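PDB 5JIG: DNA-dependent metalloprotease WSS1 homolog 2, which probably cleaves DNA-binding proteins as a zinc-dependent, DNA-dependent endopeptidase in the repair of DNA-protein crosslinks, here represented by its WLM protease domain. Local coordinates for residues I3-Y14 / R41-P52. Numbering follows the deposited sequence. Where two conformers were deposited one is given.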
loop_
_atom_site.group_PDB
_atom_site.type_symbol
_atom_site.label_atom_id
_atom_site.label_comp_id
_atom_site.label_asym_id
_atom_site.label_seq_id
_atom_site.Cartn_x
_atom_site.Cartn_y
_atom_site.Cartn_z
ATOM N N ILE A 3 10.517 11.291 -5.946
ATOM C CA ILE A 3 10.056 10.412 -6.993
ATOM C C ILE A 3 9.603 9.058 -6.446
ATOM O O ILE A 3 9.014 8.257 -7.194
ATOM C CB ILE A 3 11.128 10.150 -8.087
ATOM C CG1 ILE A 3 12.330 9.379 -7.588
ATOM C CG2 ILE A 3 11.498 11.459 -8.739
ATOM C CD1 ILE A 3 13.343 9.028 -8.648
ATOM N N TYR A 4 9.907 8.774 -5.163
ATOM C CA TYR A 4 9.612 7.500 -4.564
ATOM C C TYR A 4 8.209 7.548 -3.959
ATOM O O TYR A 4 8.026 7.740 -2.755
ATOM C CB TYR A 4 10.700 7.122 -3.540
ATOM C CG TYR A 4 12.081 7.128 -4.192
ATOM C CD1 TYR A 4 13.107 7.886 -3.684
ATOM C CD2 TYR A 4 12.335 6.305 -5.279
ATOM C CE1 TYR A 4 14.374 7.904 -4.281
ATOM C CE2 TYR A 4 13.590 6.320 -5.871
ATOM C CZ TYR A 4 14.582 7.080 -5.364
ATOM O OH TYR A 4 15.832 7.053 -5.972
ATOM N N THR A 5 7.254 7.346 -4.830
ATOM C CA THR A 5 5.842 7.467 -4.503
ATOM C C THR A 5 5.033 6.581 -5.457
ATOM O O THR A 5 5.575 5.836 -6.251
ATOM C CB THR A 5 5.442 8.949 -4.561
ATOM O OG1 THR A 5 4.139 9.089 -3.964
ATOM C CG2 THR A 5 5.467 9.504 -5.966
ATOM N N PHE A 6 3.702 6.705 -5.338
ATOM C CA PHE A 6 2.739 6.060 -6.233
ATOM C C PHE A 6 2.331 7.123 -7.279
ATOM O O PHE A 6 1.778 8.141 -6.907
ATOM C CB PHE A 6 1.520 5.592 -5.465
ATOM C CG PHE A 6 1.857 4.615 -4.368
ATOM C CD1 PHE A 6 2.003 5.061 -3.079
ATOM C CD2 PHE A 6 2.094 3.293 -4.637
ATOM C CE1 PHE A 6 2.346 4.178 -2.055
ATOM C CE2 PHE A 6 2.418 2.401 -3.621
ATOM C CZ PHE A 6 2.579 2.857 -2.335
ATOM N N ASN A 7 2.631 6.888 -8.544
ATOM C CA ASN A 7 2.460 7.940 -9.515
ATOM C C ASN A 7 1.007 8.219 -9.892
ATOM O O ASN A 7 0.701 9.335 -10.270
ATOM C CB ASN A 7 3.263 7.651 -10.786
ATOM C CG ASN A 7 4.748 7.756 -10.584
ATOM O OD1 ASN A 7 5.222 8.421 -9.675
ATOM N ND2 ASN A 7 5.492 7.055 -11.452
ATOM N N GLU A 8 0.149 7.215 -9.797
ATOM C CA GLU A 8 -1.253 7.331 -10.132
ATOM C C GLU A 8 -2.050 6.441 -9.211
ATOM O O GLU A 8 -1.609 5.367 -8.826
ATOM C CB GLU A 8 -1.500 6.908 -11.590
ATOM C CG GLU A 8 -2.926 7.105 -12.032
ATOM C CD GLU A 8 -3.197 6.787 -13.498
ATOM O OE1 GLU A 8 -4.353 6.843 -13.922
ATOM O OE2 GLU A 8 -2.254 6.412 -14.238
ATOM N N LEU A 9 -3.229 6.946 -8.833
ATOM C CA LEU A 9 -4.209 6.258 -8.006
ATOM C C LEU A 9 -5.416 5.939 -8.865
ATOM O O LEU A 9 -5.881 6.778 -9.635
ATOM C CB LEU A 9 -4.638 7.126 -6.829
ATOM C CG LEU A 9 -3.514 7.693 -5.987
ATOM C CD1 LEU A 9 -4.106 8.498 -4.884
ATOM C CD2 LEU A 9 -2.596 6.611 -5.440
ATOM N N VAL A 10 -5.993 4.758 -8.662
ATOM C CA VAL A 10 -7.218 4.334 -9.360
ATOM C C VAL A 10 -8.168 3.682 -8.386
ATOM O O VAL A 10 -7.744 2.856 -7.588
ATOM C CB VAL A 10 -6.913 3.363 -10.530
ATOM C CG1 VAL A 10 -8.177 2.672 -11.072
ATOM C CG2 VAL A 10 -6.268 4.106 -11.702
ATOM N N VAL A 11 -9.444 4.066 -8.453
ATOM C CA VAL A 11 -10.481 3.457 -7.640
ATOM C C VAL A 11 -11.543 2.891 -8.549
ATOM O O VAL A 11 -11.681 3.204 -9.752
ATOM C CB VAL A 11 -11.104 4.453 -6.646
ATOM C CG1 VAL A 11 -10.064 4.873 -5.654
ATOM C CG2 VAL A 11 -11.758 5.628 -7.368
ATOM N N LEU A 12 -12.329 1.978 -7.962
ATOM C CA LEU A 12 -13.400 1.298 -8.678
ATOM C C LEU A 12 -14.671 2.097 -8.697
ATOM O O LEU A 12 -14.909 2.998 -7.930
ATOM C CB LEU A 12 -13.565 -0.049 -8.067
ATOM C CG LEU A 12 -12.247 -0.860 -8.209
ATOM C CD1 LEU A 12 -12.451 -2.174 -7.643
ATOM C CD2 LEU A 12 -11.740 -1.063 -9.673
ATOM N N ASP A 13 -15.558 1.663 -9.607
ATOM C CA ASP A 13 -16.846 2.281 -9.799
ATOM C C ASP A 13 -17.881 1.717 -8.856
ATOM O O ASP A 13 -18.788 0.983 -9.276
ATOM C CB ASP A 13 -17.262 2.132 -11.227
ATOM C CG ASP A 13 -18.484 2.887 -11.591
ATOM O OD1 ASP A 13 -19.156 2.516 -12.632
ATOM O OD2 ASP A 13 -18.766 3.894 -10.882
ATOM N N TYR A 14 -17.741 2.035 -7.588
ATOM C CA TYR A 14 -18.642 1.643 -6.530
ATOM C C TYR A 14 -19.121 2.938 -5.821
ATOM O O TYR A 14 -18.526 3.992 -5.942
ATOM C CB TYR A 14 -17.948 0.733 -5.488
ATOM C CG TYR A 14 -17.789 -0.683 -5.947
ATOM C CD1 TYR A 14 -18.899 -1.508 -6.129
ATOM C CD2 TYR A 14 -16.548 -1.210 -6.300
ATOM C CE1 TYR A 14 -18.820 -2.759 -6.582
ATOM C CE2 TYR A 14 -16.422 -2.463 -6.754
ATOM C CZ TYR A 14 -17.520 -3.271 -6.918
ATOM O OH TYR A 14 -17.375 -4.560 -7.365
ATOM N N ARG A 41 14.016 3.263 -2.025
ATOM C CA ARG A 41 14.047 3.794 -3.413
ATOM C C ARG A 41 13.031 3.099 -4.312
ATOM O O ARG A 41 13.361 2.587 -5.355
ATOM C CB ARG A 41 15.459 3.786 -3.948
ATOM C CG ARG A 41 16.368 4.694 -3.211
ATOM C CD ARG A 41 17.811 4.707 -3.651
ATOM N NE ARG A 41 17.981 4.902 -5.058
ATOM C CZ ARG A 41 18.355 3.981 -5.953
ATOM N NH1 ARG A 41 18.496 4.354 -7.223
ATOM N NH2 ARG A 41 18.563 2.697 -5.621
ATOM N N TRP A 42 11.766 3.127 -3.900
ATOM C CA TRP A 42 10.667 2.527 -4.661
ATOM C C TRP A 42 9.784 3.569 -5.258
ATOM O O TRP A 42 9.246 4.446 -4.569
ATOM C CB TRP A 42 9.837 1.649 -3.735
ATOM C CG TRP A 42 10.503 0.407 -3.311
ATOM C CD1 TRP A 42 11.413 -0.302 -4.009
ATOM C CD2 TRP A 42 10.327 -0.273 -2.088
ATOM N NE1 TRP A 42 11.806 -1.425 -3.289
ATOM C CE2 TRP A 42 11.133 -1.416 -2.111
ATOM C CE3 TRP A 42 9.559 -0.014 -0.933
ATOM C CZ2 TRP A 42 11.209 -2.310 -1.014
ATOM C CZ3 TRP A 42 9.660 -0.890 0.133
ATOM C CH2 TRP A 42 10.410 -2.031 0.045
ATOM N N THR A 43 9.614 3.467 -6.605
ATOM C CA THR A 43 8.604 4.177 -7.351
ATOM C C THR A 43 7.624 3.174 -7.885
ATOM O O THR A 43 8.020 2.183 -8.522
ATOM C CB THR A 43 9.205 4.958 -8.512
ATOM O OG1 THR A 43 10.191 5.900 -8.047
ATOM C CG2 THR A 43 8.132 5.593 -9.338
ATOM N N VAL A 44 6.357 3.334 -7.568
ATOM C CA VAL A 44 5.297 2.401 -8.005
ATOM C C VAL A 44 4.381 3.185 -8.936
ATOM O O VAL A 44 3.711 4.141 -8.533
ATOM C CB VAL A 44 4.543 1.837 -6.785
ATOM C CG1 VAL A 44 3.343 1.025 -7.227
ATOM C CG2 VAL A 44 5.492 1.006 -5.942
ATOM N N PRO A 45 4.327 2.796 -10.214
ATOM C CA PRO A 45 3.530 3.603 -11.150
ATOM C C PRO A 45 2.047 3.718 -10.815
ATOM O O PRO A 45 1.444 4.768 -11.052
ATOM C CB PRO A 45 3.743 2.884 -12.500
ATOM C CG PRO A 45 5.146 2.360 -12.387
ATOM C CD PRO A 45 5.267 1.903 -10.935
ATOM N N LEU A 46 1.463 2.646 -10.292
ATOM C CA LEU A 46 0.033 2.617 -10.092
ATOM C C LEU A 46 -0.316 1.955 -8.781
ATOM O O LEU A 46 0.190 0.844 -8.475
ATOM C CB LEU A 46 -0.627 1.825 -11.238
ATOM C CG LEU A 46 -2.156 1.718 -11.265
ATOM C CD1 LEU A 46 -2.827 3.061 -11.270
ATOM C CD2 LEU A 46 -2.597 0.864 -12.448
ATOM N N LEU A 47 -1.195 2.585 -7.996
ATOM C CA LEU A 47 -1.779 2.017 -6.786
ATOM C C LEU A 47 -3.281 2.030 -7.026
ATOM O O LEU A 47 -3.884 3.108 -7.267
ATOM C CB LEU A 47 -1.452 2.853 -5.563
ATOM C CG LEU A 47 -2.053 2.397 -4.235
ATOM C CD1 LEU A 47 -1.541 1.009 -3.861
ATOM C CD2 LEU A 47 -1.756 3.389 -3.141
ATOM N N SER A 48 -3.926 0.865 -7.012
ATOM C CA SER A 48 -5.347 0.735 -7.297
ATOM C C SER A 48 -6.081 0.062 -6.154
ATOM O O SER A 48 -5.530 -0.727 -5.386
ATOM C CB SER A 48 -5.634 -0.111 -8.522
ATOM O OG SER A 48 -5.049 0.426 -9.739
ATOM N N GLU A 49 -7.370 0.341 -6.123
ATOM C CA GLU A 49 -8.303 -0.425 -5.293
ATOM C C GLU A 49 -8.602 -1.733 -5.946
ATOM O O GLU A 49 -8.968 -1.815 -7.123
ATOM C CB GLU A 49 -9.603 0.393 -5.215
ATOM C CG GLU A 49 -10.645 -0.306 -4.384
ATOM C CD GLU A 49 -11.977 0.437 -4.304
ATOM O OE1 GLU A 49 -12.779 0.042 -3.447
ATOM O OE2 GLU A 49 -12.158 1.396 -5.099
ATOM N N MET A 50 -8.447 -2.811 -5.164
ATOM C CA MET A 50 -8.708 -4.146 -5.536
ATOM C C MET A 50 -10.227 -4.387 -5.442
ATOM O O MET A 50 -10.902 -3.951 -4.501
ATOM C CB MET A 50 -7.985 -5.099 -4.603
ATOM C CG MET A 50 -7.876 -6.528 -4.947
ATOM S SD MET A 50 -6.783 -7.344 -3.726
ATOM C CE MET A 50 -7.076 -9.051 -4.222
ATOM N N ASP A 51 -10.769 -5.137 -6.378
ATOM C CA ASP A 51 -12.204 -5.409 -6.376
ATOM C C ASP A 51 -12.539 -6.145 -5.074
ATOM O O ASP A 51 -11.852 -7.109 -4.711
ATOM C CB ASP A 51 -12.573 -6.090 -7.650
ATOM C CG ASP A 51 -14.137 -6.210 -7.851
ATOM O OD1 ASP A 51 -14.517 -7.066 -8.635
ATOM O OD2 ASP A 51 -14.982 -5.564 -7.264
ATOM N N PRO A 52 -13.638 -5.776 -4.367
ATOM C CA PRO A 52 -13.990 -6.562 -3.179
ATOM C C PRO A 52 -14.746 -7.835 -3.561
ATOM O O PRO A 52 -15.334 -7.910 -4.694
ATOM C CB PRO A 52 -14.902 -5.636 -2.406
ATOM C CG PRO A 52 -15.444 -4.684 -3.377
ATOM C CD PRO A 52 -14.336 -4.496 -4.392
HETATM O O HOH W 1 -14.370 2.896 -5.198
#
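Tyr4 lays one face of its ring over the backbone of Arg41, with Arg41 CA 3.6 Å from the ring centroid in a CH-pi contact and Arg41 CB and CG along the ring, while Ile3 CG1 covers the opposite face. Beside it, Thr43 OG1 donates to Ile3 O over 2.8 Å, approaching from above the carbonyl plane. Replacing Tyr4 by alanine is likely to open a gap between Ile3 CG1 and the Arg41 backbone and to leave the arginine's aliphatic stem without its ring support. Further along, Leu47 CD2 sits over the centre of the Phe6 ring, 4.0 Å from its centroid, and Val44 CB packs against Phe6 CD2. At the far end, Glu49 runs fully extended, CG anti to the backbone N (chi1 180°). This brings OE2 to Leu12 N at 2.9 Å in a nearly straight bond, on the anti side of the carboxylate but well out of its plane (33°). A water bridges the same oxygen to Leu12 O, while OE1 forms a salt bridge with Arg78. Tyr14 OH donates to the syn side of Asp51 OD2 at 2.6 Å. Backbone bonds tie the two strands in parallel, among them Leu47 N to Glu8 O and Glu49 N to Val10 O. Phe6 also meets Ile33 and Met37 of helix 31-40, and strand 72-76 flanks 44-50 beyond. With edge strand 6-10, this is a beta-alpha-beta type crossover connected through helices 17-29 and 31-40 in an HExxH metalloprotease domain.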